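Local coordinates for protein exopolyphosphatase (Aquifex aeolicus, PDB 1T6C) that probably hydrolyses phosphoanhydride bonds of polyphosphate or guanosine pentaphosphate, as a calcium-binding member of the Ppx/GppA family with an actin-like fold, at residues A15-I28 and T66-F80. Residues are numbered along the deposited sequence; the frame is centred on the assembly and turned at random.
Sequences ASIDIGSYSVRLTI and TIQVLKEYKKLIDEF
The Tyr73 ring lies between Leu26 CB, centred over one face in a CH-pi contact 3.7 Å from the ring centroid, and Val69 CG1 of its own helix, nearer the rim of the opposite face. At its edge stand Val24 O and Ile17 CD1. Tyr73 OH donates to Val24 O at 2.8 Å, arriving from above the carbonyl plane with a C=O...O angle of 132°. The Phe80 ring carries Ile28 CD1 over one face, toward the rim. With Val24 CG1 anti to the backbone N (chi1 -176°), that methyl reaches both Tyr73 CE2 and, at 3.7 Å, Leu70 CD2, while CG2 meets Thr66 CG2. Leu70 splits its methyls, CD1 to Ile19 CD1 and CD2 also to Ile17 CG2 at 3.9 Å; Ile77 CD1 fits against Ile17 CD1 and Leu26 CD1. A phenylalanine in place of Tyr73 would probably leave Val24 O without this hydroxyl donor. Segment 66-79 runs nearly parallel (5°) to strand 23-28 along the first hairpin of the actin-like domain, while helix 300-313 covers the other side near Ser16 and Thr27. In this otherwise apolar interface, the single cross-segment hydrogen bond satisfies the buried tyrosine hydroxyl and helps fix its ring over Leu26.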
ATOM      1  N   ALA A  15      17.049  -6.535   1.059  1.00 10.75           N
ATOM      2  CA  ALA A  15      16.024  -6.265   2.044  1.00  9.71           C
ATOM      3  C   ALA A  15      15.499  -4.857   1.956  1.00  9.80           C
ATOM      4  O   ALA A  15      16.195  -3.929   1.541  1.00 10.07           O
ATOM      5  CB  ALA A  15      16.567  -6.471   3.410  1.00 10.48           C
ATOM      6  N   SER A  16      14.267  -4.704   2.434  1.00  9.99           N
ATOM      7  CA  SER A  16      13.620  -3.414   2.550  1.00 10.00           C
ATOM      8  C   SER A  16      13.085  -3.272   3.949  1.00 10.50           C
ATOM      9  O   SER A  16      12.671  -4.267   4.545  1.00 10.42           O
ATOM     10  CB  SER A  16      12.482  -3.215   1.527  1.00 11.54           C
ATOM     11  OG  SER A  16      11.417  -4.081   1.782  1.00 13.69           O
ATOM     12  N   ILE A  17      13.126  -2.048   4.451  1.00 10.03           N
ATOM     13  CA  ILE A  17      12.494  -1.685   5.734  1.00  9.60           C
ATOM     14  C   ILE A  17      11.595  -0.510   5.413  1.00 10.70           C
ATOM     15  O   ILE A  17      12.009   0.442   4.753  1.00 10.65           O
ATOM     16  CB  ILE A  17      13.551  -1.314   6.747  1.00 10.09           C
ATOM     17  CG1 ILE A  17      14.373  -2.542   7.133  1.00 12.33           C
ATOM     18  CG2 ILE A  17      12.900  -0.683   7.954  1.00 10.84           C
ATOM     19  CD1 ILE A  17      15.541  -2.241   8.034  1.00 13.46           C
ATOM     20  N   ASP A  18      10.349  -0.590   5.856  1.00 11.63           N
ATOM     21  CA  ASP A  18       9.378   0.486   5.724  1.00 12.78           C
ATOM     22  C   ASP A  18       8.865   0.887   7.103  1.00 12.34           C
ATOM     23  O   ASP A  18       8.361   0.065   7.844  1.00 13.40           O
ATOM     24  CB  ASP A  18       8.278   0.195   4.714  0.70 13.57           C
ATOM     25  CG  ASP A  18       7.420  -0.897   5.093  0.70 18.44           C
ATOM     26  OD1 ASP A  18       7.932  -2.049   5.149  0.70 23.51           O
ATOM     27  OD2 ASP A  18       6.196  -0.722   5.332  0.70 23.85           O
ATOM     28  N   ILE A  19       9.038   2.158   7.405  1.00 12.49           N
ATOM     29  CA  ILE A  19       8.631   2.741   8.666  1.00 13.54           C
ATOM     30  C   ILE A  19       7.412   3.592   8.367  1.00 14.35           C
ATOM     31  O   ILE A  19       7.507   4.600   7.674  1.00 14.93           O
ATOM     32  CB  ILE A  19       9.778   3.616   9.231  1.00 14.10           C
ATOM     33  CG1 ILE A  19      11.032   2.777   9.508  1.00 16.23           C
ATOM     34  CG2 ILE A  19       9.296   4.390  10.464  1.00 15.71           C
ATOM     35  CD1 ILE A  19      12.213   3.598   9.925  1.00 19.12           C
ATOM     36  N   GLY A  20       6.275   3.202   8.918  1.00 15.36           N
ATOM     37  CA  GLY A  20       5.060   3.981   8.814  1.00 16.26           C
ATOM     38  C   GLY A  20       4.607   4.492  10.163  1.00 15.97           C
ATOM     39  O   GLY A  20       5.292   4.311  11.152  1.00 16.44           O
ATOM     40  N   SER A  21       3.429   5.108  10.173  1.00 18.07           N
ATOM     41  CA  SER A  21       2.861   5.675  11.401  1.00 19.18           C
ATOM     42  C   SER A  21       2.341   4.591  12.343  1.00 19.47           C
ATOM     43  O   SER A  21       2.115   4.877  13.523  1.00 19.91           O
ATOM     44  CB  SER A  21       1.775   6.720  11.094  0.66 19.93           C
ATOM     45  OG  SER A  21       0.785   6.194  10.254  0.66 20.97           O
ATOM     46  N   TYR A  22       2.155   3.369  11.845  1.00 19.63           N
ATOM     47  CA  TYR A  22       1.622   2.270  12.657  1.00 20.24           C
ATOM     48  C   TYR A  22       2.624   1.146  12.864  1.00 18.91           C
ATOM     49  O   TYR A  22       2.864   0.712  13.970  1.00 18.76           O
ATOM     50  CB  TYR A  22       0.363   1.736  11.982  1.00 21.10           C
ATOM     51  CG  TYR A  22      -0.435   0.749  12.803  1.00 26.54           C
ATOM     52  CD1 TYR A  22      -1.008   1.124  14.012  1.00 30.63           C
ATOM     53  CD2 TYR A  22      -0.662  -0.546  12.341  1.00 31.82           C
ATOM     54  CE1 TYR A  22      -1.761   0.227  14.749  1.00 32.00           C
ATOM     55  CE2 TYR A  22      -1.406  -1.445  13.076  1.00 34.00           C
ATOM     56  CZ  TYR A  22      -1.948  -1.051  14.278  1.00 34.28           C
ATOM     57  OH  TYR A  22      -2.696  -1.953  15.009  1.00 38.66           O
ATOM     58  N   SER A  23       3.254   0.704  11.782  1.00 18.51           N
ATOM     59  CA  SER A  23       4.135  -0.456  11.836  1.00 18.06           C
ATOM     60  C   SER A  23       5.486  -0.172  11.195  1.00 17.35           C
ATOM     61  O   SER A  23       5.620   0.733  10.366  1.00 18.15           O
ATOM     62  CB  SER A  23       3.474  -1.663  11.168  0.50 18.09           C
ATOM     63  OG  SER A  23       3.328  -1.470   9.778  0.50 19.89           O
ATOM     64  N   VAL A  24       6.464  -0.952  11.632  1.00 15.38           N
ATOM     65  CA  VAL A  24       7.795  -0.995  11.062  1.00 15.19           C
ATOM     66  C   VAL A  24       7.983  -2.403  10.520  1.00 14.63           C
ATOM     67  O   VAL A  24       7.840  -3.376  11.251  1.00 14.72           O
ATOM     68  CB  VAL A  24       8.856  -0.705  12.142  1.00 16.35           C
ATOM     69  CG1 VAL A  24      10.260  -0.641  11.539  1.00 16.46           C
ATOM     70  CG2 VAL A  24       8.512   0.611  12.884  1.00 18.61           C
ATOM     71  N   ARG A  25       8.316  -2.499   9.238  1.00 14.33           N
ATOM     72  CA  ARG A  25       8.302  -3.795   8.544  1.00 13.81           C
ATOM     73  C   ARG A  25       9.582  -4.075   7.808  1.00 13.87           C
ATOM     74  O   ARG A  25      10.148  -3.160   7.209  1.00 14.32           O
ATOM     75  CB  ARG A  25       7.136  -3.860   7.599  1.00 15.69           C
ATOM     76  CG  ARG A  25       5.802  -3.936   8.370  1.00 17.54           C
ATOM     77  CD  ARG A  25       4.616  -4.101   7.554  1.00 22.46           C
ATOM     78  NE  ARG A  25       4.622  -5.369   6.863  1.00 24.93           N
ATOM     79  CZ  ARG A  25       3.593  -5.824   6.181  1.00 25.78           C
ATOM     80  NH1 ARG A  25       2.469  -5.130   6.128  1.00 26.20           N
ATOM     81  NH2 ARG A  25       3.694  -6.990   5.566  1.00 30.44           N
ATOM     82  N   LEU A  26      10.006  -5.330   7.878  1.00 11.66           N
ATOM     83  CA  LEU A  26      11.231  -5.828   7.239  1.00 10.93           C
ATOM     84  C   LEU A  26      10.836  -6.914   6.233  1.00 10.76           C
ATOM     85  O   LEU A  26      10.022  -7.794   6.533  1.00 10.56           O
ATOM     86  CB  LEU A  26      12.157  -6.454   8.281  1.00 10.53           C
ATOM     87  CG  LEU A  26      13.362  -7.242   7.744  1.00 12.68           C
ATOM     88  CD1 LEU A  26      14.369  -6.311   7.045  1.00 12.05           C
ATOM     89  CD2 LEU A  26      14.024  -8.064   8.854  1.00 13.18           C
ATOM     90  N   THR A  27      11.413  -6.851   5.041  1.00 10.52           N
ATOM     91  CA  THR A  27      11.254  -7.864   4.023  1.00 11.17           C
ATOM     92  C   THR A  27      12.622  -8.251   3.455  1.00 11.82           C
ATOM     93  O   THR A  27      13.370  -7.393   3.070  1.00 10.66           O
ATOM     94  CB  THR A  27      10.340  -7.352   2.871  1.00 12.52           C
ATOM     95  OG1 THR A  27       9.116  -6.807   3.407  1.00 13.72           O
ATOM     96  CG2 THR A  27       9.955  -8.506   1.936  1.00 14.04           C
ATOM     97  N   ILE A  28      12.945  -9.537   3.457  1.00 11.69           N
ATOM     98  CA  ILE A  28      14.213 -10.040   2.932  1.00 12.08           C
ATOM     99  C   ILE A  28      13.871 -10.966   1.787  1.00 12.55           C
ATOM    100  O   ILE A  28      12.988 -11.818   1.931  1.00 12.81           O
ATOM    101  CB  ILE A  28      15.059 -10.788   3.973  1.00 12.12           C
ATOM    102  CG1 ILE A  28      15.362  -9.913   5.202  1.00 12.84           C
ATOM    103  CG2 ILE A  28      16.356 -11.254   3.338  1.00 13.39           C
ATOM    104  CD1 ILE A  28      16.238 -10.565   6.258  1.00 13.68           C
ATOM    105  N   THR A  66      10.745   2.046  18.406  1.00 17.75           N
ATOM    106  CA  THR A  66      11.046   1.933  16.974  1.00 16.44           C
ATOM    107  C   THR A  66      12.544   1.687  16.770  1.00 16.30           C
ATOM    108  O   THR A  66      12.923   0.808  16.003  1.00 15.09           O
ATOM    109  CB  THR A  66      10.569   3.168  16.222  1.00 15.83           C
ATOM    110  OG1 THR A  66       9.144   3.284  16.293  1.00 16.07           O
ATOM    111  CG2 THR A  66      10.855   3.049  14.715  1.00 14.85           C
ATOM    112  N   ILE A  67      13.388   2.398  17.523  1.00 16.37           N
ATOM    113  CA  ILE A  67      14.822   2.167  17.456  1.00 17.03           C
ATOM    114  C   ILE A  67      15.143   0.717  17.860  1.00 16.64           C
ATOM    115  O   ILE A  67      15.953   0.066  17.214  1.00 15.46           O
ATOM    116  CB  ILE A  67      15.595   3.213  18.289  1.00 18.01           C
ATOM    117  CG1 ILE A  67      15.519   4.570  17.589  1.00 18.48           C
ATOM    118  CG2 ILE A  67      17.054   2.811  18.497  1.00 18.41           C
ATOM    119  CD1 ILE A  67      16.122   5.681  18.347  1.00 20.94           C
ATOM    120  N   GLN A  68      14.513   0.185  18.910  1.00 17.66           N
ATOM    121  CA  GLN A  68      14.810  -1.189  19.325  1.00 17.94           C
ATOM    122  C   GLN A  68      14.414  -2.203  18.245  1.00 16.19           C
ATOM    123  O   GLN A  68      15.161  -3.122  17.995  1.00 16.19           O
ATOM    124  CB  GLN A  68      14.150  -1.535  20.674  1.00 19.26           C
ATOM    125  CG  GLN A  68      14.592  -2.894  21.294  1.00 25.16           C
ATOM    126  CD  GLN A  68      16.086  -3.269  21.082  1.00 31.40           C
ATOM    127  OE1 GLN A  68      16.420  -4.183  20.281  1.00 34.25           O
ATOM    128  NE2 GLN A  68      16.975  -2.577  21.797  1.00 34.62           N
ATOM    129  N   VAL A  69      13.286  -1.989  17.581  1.00 16.00           N
ATOM    130  CA  VAL A  69      12.836  -2.862  16.486  1.00 14.74           C
ATOM    131  C   VAL A  69      13.839  -2.820  15.331  1.00 14.14           C
ATOM    132  O   VAL A  69      14.164  -3.850  14.730  1.00 13.65           O
ATOM    133  CB  VAL A  69      11.437  -2.455  15.961  1.00 14.71           C
ATOM    134  CG1 VAL A  69      11.129  -3.155  14.645  1.00 17.84           C
ATOM    135  CG2 VAL A  69      10.367  -2.764  17.012  1.00 16.94           C
ATOM    136  N   LEU A  70      14.333  -1.622  15.038  1.00 13.83           N
ATOM    137  CA  LEU A  70      15.267  -1.436  13.944  1.00 13.28           C
ATOM    138  C   LEU A  70      16.584  -2.137  14.264  1.00 13.03           C
ATOM    139  O   LEU A  70      17.197  -2.704  13.376  1.00 12.36           O
ATOM    140  CB  LEU A  70      15.465   0.057  13.603  1.00 12.79           C
ATOM    141  CG  LEU A  70      14.257   0.758  13.019  1.00 11.88           C
ATOM    142  CD1 LEU A  70      14.453   2.243  12.906  1.00 14.18           C
ATOM    143  CD2 LEU A  70      13.906   0.177  11.634  1.00 12.92           C
ATOM    144  N   LYS A  71      17.028  -2.099  15.525  1.00 14.74           N
ATOM    145  CA  LYS A  71      18.218  -2.843  15.911  1.00 15.22           C
ATOM    146  C   LYS A  71      18.030  -4.347  15.669  1.00 15.76           C
ATOM    147  O   LYS A  71      18.926  -5.006  15.142  1.00 15.96           O
ATOM    148  CB  LYS A  71      18.620  -2.545  17.366  1.00 16.27           C
ATOM    149  CG  LYS A  71      19.106  -1.135  17.601  1.00 15.45           C
ATOM    150  CD  LYS A  71      19.338  -0.879  19.101  1.00 18.05           C
ATOM    151  CE  LYS A  71      20.062   0.371  19.383  1.00 19.04           C
ATOM    152  NZ  LYS A  71      20.241   0.517  20.873  1.00 22.61           N
ATOM    153  N   GLU A  72      16.849  -4.868  16.011  1.00 16.08           N
ATOM    154  CA  GLU A  72      16.535  -6.271  15.813  1.00 16.39           C
ATOM    155  C   GLU A  72      16.523  -6.609  14.329  1.00 15.09           C
ATOM    156  O   GLU A  72      17.083  -7.612  13.932  1.00 14.28           O
ATOM    157  CB  GLU A  72      15.209  -6.603  16.474  1.00 18.35           C
ATOM    158  CG  GLU A  72      15.350  -6.515  17.988  1.00 24.14           C
ATOM    159  CD  GLU A  72      14.041  -6.427  18.747  1.00 32.97           C
ATOM    160  OE1 GLU A  72      12.963  -6.606  18.126  1.00 39.41           O
ATOM    161  OE2 GLU A  72      14.103  -6.189  19.992  1.00 39.64           O
ATOM    162  N   TYR A  73      15.988  -5.707  13.511  1.00 13.80           N
ATOM    163  CA  TYR A  73      16.001  -5.925  12.063  1.00 12.76           C
ATOM    164  C   TYR A  73      17.410  -5.883  11.517  1.00 13.75           C
ATOM    165  O   TYR A  73      17.770  -6.688  10.686  1.00 12.23           O
ATOM    166  CB  TYR A  73      15.127  -4.901  11.352  1.00 13.06           C
ATOM    167  CG  TYR A  73      13.629  -5.046  11.568  1.00 10.74           C
ATOM    168  CD1 TYR A  73      13.085  -6.137  12.269  1.00 14.00           C
ATOM    169  CD2 TYR A  73      12.765  -4.137  11.008  1.00  9.95           C
ATOM    170  CE1 TYR A  73      11.717  -6.238  12.472  1.00 15.35           C
ATOM    171  CE2 TYR A  73      11.424  -4.247  11.148  1.00 12.05           C
ATOM    172  CZ  TYR A  73      10.895  -5.307  11.887  1.00 13.30           C
ATOM    173  OH  TYR A  73       9.552  -5.395  12.013  1.00 15.83           O
ATOM    174  N   LYS A  74      18.240  -4.977  12.006  1.00 13.52           N
ATOM    175  CA  LYS A  74      19.619  -4.911  11.539  1.00 13.55           C
ATOM    176  C   LYS A  74      20.400  -6.197  11.893  1.00 13.53           C
ATOM    177  O   LYS A  74      21.216  -6.658  11.117  1.00 13.69           O
ATOM    178  CB  LYS A  74      20.305  -3.663  12.135  1.00 14.61           C
ATOM    179  CG  LYS A  74      21.747  -3.407  11.669  1.00 17.57           C
ATOM    180  CD  LYS A  74      21.897  -3.323  10.147  1.00 20.29           C
ATOM    181  CE  LYS A  74      23.280  -2.757   9.735  1.00 20.74           C
ATOM    182  NZ  LYS A  74      24.429  -3.466  10.383  1.00 19.23           N
ATOM    183  N   LYS A  75      20.108  -6.794  13.039  1.00 14.68           N
ATOM    184  CA  LYS A  75      20.760  -8.038  13.473  1.00 15.07           C
ATOM    185  C   LYS A  75      20.409  -9.169  12.492  1.00 14.99           C
ATOM    186  O   LYS A  75      21.281  -9.972  12.145  1.00 15.12           O
ATOM    187  CB  LYS A  75      20.315  -8.414  14.889  1.00 16.76           C
ATOM    188  CG  LYS A  75      21.033  -7.663  15.969  1.00 21.35           C
ATOM    189  CD  LYS A  75      20.521  -8.091  17.352  1.00 26.68           C
ATOM    190  CE  LYS A  75      21.136  -7.232  18.454  1.00 30.99           C
ATOM    191  NZ  LYS A  75      20.390  -7.328  19.744  1.00 34.48           N
ATOM    192  N   LEU A  76      19.152  -9.213  12.054  1.00 14.13           N
ATOM    193  CA  LEU A  76      18.712 -10.186  11.062  1.00 14.01           C
ATOM    194  C   LEU A  76      19.396  -9.943   9.723  1.00 13.63           C
ATOM    195  O   LEU A  76      19.871 -10.873   9.088  1.00 13.29           O
ATOM    196  CB  LEU A  76      17.200 -10.162  10.884  1.00 14.73           C
ATOM    197  CG  LEU A  76      16.397 -10.627  12.099  1.00 15.08           C
ATOM    198  CD1 LEU A  76      14.919 -10.303  11.917  1.00 16.84           C
ATOM    199  CD2 LEU A  76      16.593 -12.116  12.347  1.00 18.78           C
ATOM    200  N   ILE A  77      19.476  -8.685   9.300  1.00 12.82           N
ATOM    201  CA  ILE A  77      20.142  -8.355   8.029  1.00 13.82           C
ATOM    202  C   ILE A  77      21.596  -8.830   8.053  1.00 14.00           C
ATOM    203  O   ILE A  77      22.102  -9.392   7.099  1.00 13.41           O
ATOM    204  CB  ILE A  77      20.022  -6.825   7.827  1.00 13.79           C
ATOM    205  CG1 ILE A  77      18.588  -6.498   7.377  1.00 14.42           C
ATOM    206  CG2 ILE A  77      21.121  -6.263   6.953  1.00 15.06           C
ATOM    207  CD1 ILE A  77      18.283  -5.066   7.453  1.00 12.95           C
ATOM    208  N   ASP A  78      22.258  -8.624   9.191  1.00 14.58           N
ATOM    209  CA  ASP A  78      23.648  -9.044   9.381  1.00 15.57           C
ATOM    210  C   ASP A  78      23.785 -10.569   9.355  1.00 15.47           C
ATOM    211  O   ASP A  78      24.609 -11.116   8.603  1.00 16.04           O
ATOM    212  CB  ASP A  78      24.171  -8.527  10.752  1.00 16.11           C
ATOM    213  CG  ASP A  78      24.326  -6.998  10.826  1.00 19.67           C
ATOM    214  OD1 ASP A  78      24.197  -6.296   9.780  1.00 21.70           O
ATOM    215  OD2 ASP A  78      24.577  -6.422  11.932  1.00 23.52           O
ATOM    216  N   GLU A  79      22.954 -11.256  10.126  1.00 15.74           N
ATOM    217  CA  GLU A  79      23.050 -12.734  10.232  1.00 17.03           C
ATOM    218  C   GLU A  79      22.729 -13.410   8.884  1.00 16.72           C
ATOM    219  O   GLU A  79      23.380 -14.415   8.516  1.00 16.98           O
ATOM    220  CB  GLU A  79      22.150 -13.265  11.363  1.00 17.63           C
ATOM    221  CG  GLU A  79      22.115 -14.797  11.542  1.00 20.64           C
ATOM    222  CD  GLU A  79      23.059 -15.341  12.618  1.00 20.27           C
ATOM    223  OE1 GLU A  79      23.663 -14.532  13.365  1.00 23.15           O
ATOM    224  OE2 GLU A  79      23.129 -16.594  12.776  1.00 14.32           O
ATOM    225  N   PHE A  80      21.781 -12.829   8.138  1.00 15.78           N
ATOM    226  CA  PHE A  80      21.327 -13.378   6.861  1.00 16.30           C
ATOM    227  C   PHE A  80      22.230 -12.947   5.712  1.00 15.27           C
ATOM    228  O   PHE A  80      21.980 -13.325   4.552  1.00 14.44           O
ATOM    229  CB  PHE A  80      19.914 -12.890   6.525  1.00 17.67           C
ATOM    230  CG  PHE A  80      18.808 -13.747   7.050  1.00 22.27           C
ATOM    231  CD1 PHE A  80      18.521 -13.803   8.399  1.00 24.58           C
ATOM    232  CD2 PHE A  80      17.994 -14.467   6.150  1.00 26.28           C
ATOM    233  CE1 PHE A  80      17.466 -14.574   8.880  1.00 27.35           C
ATOM    234  CE2 PHE A  80      16.940 -15.258   6.621  1.00 28.92           C
ATOM    235  CZ  PHE A  80      16.676 -15.311   7.979  1.00 28.54           C
TER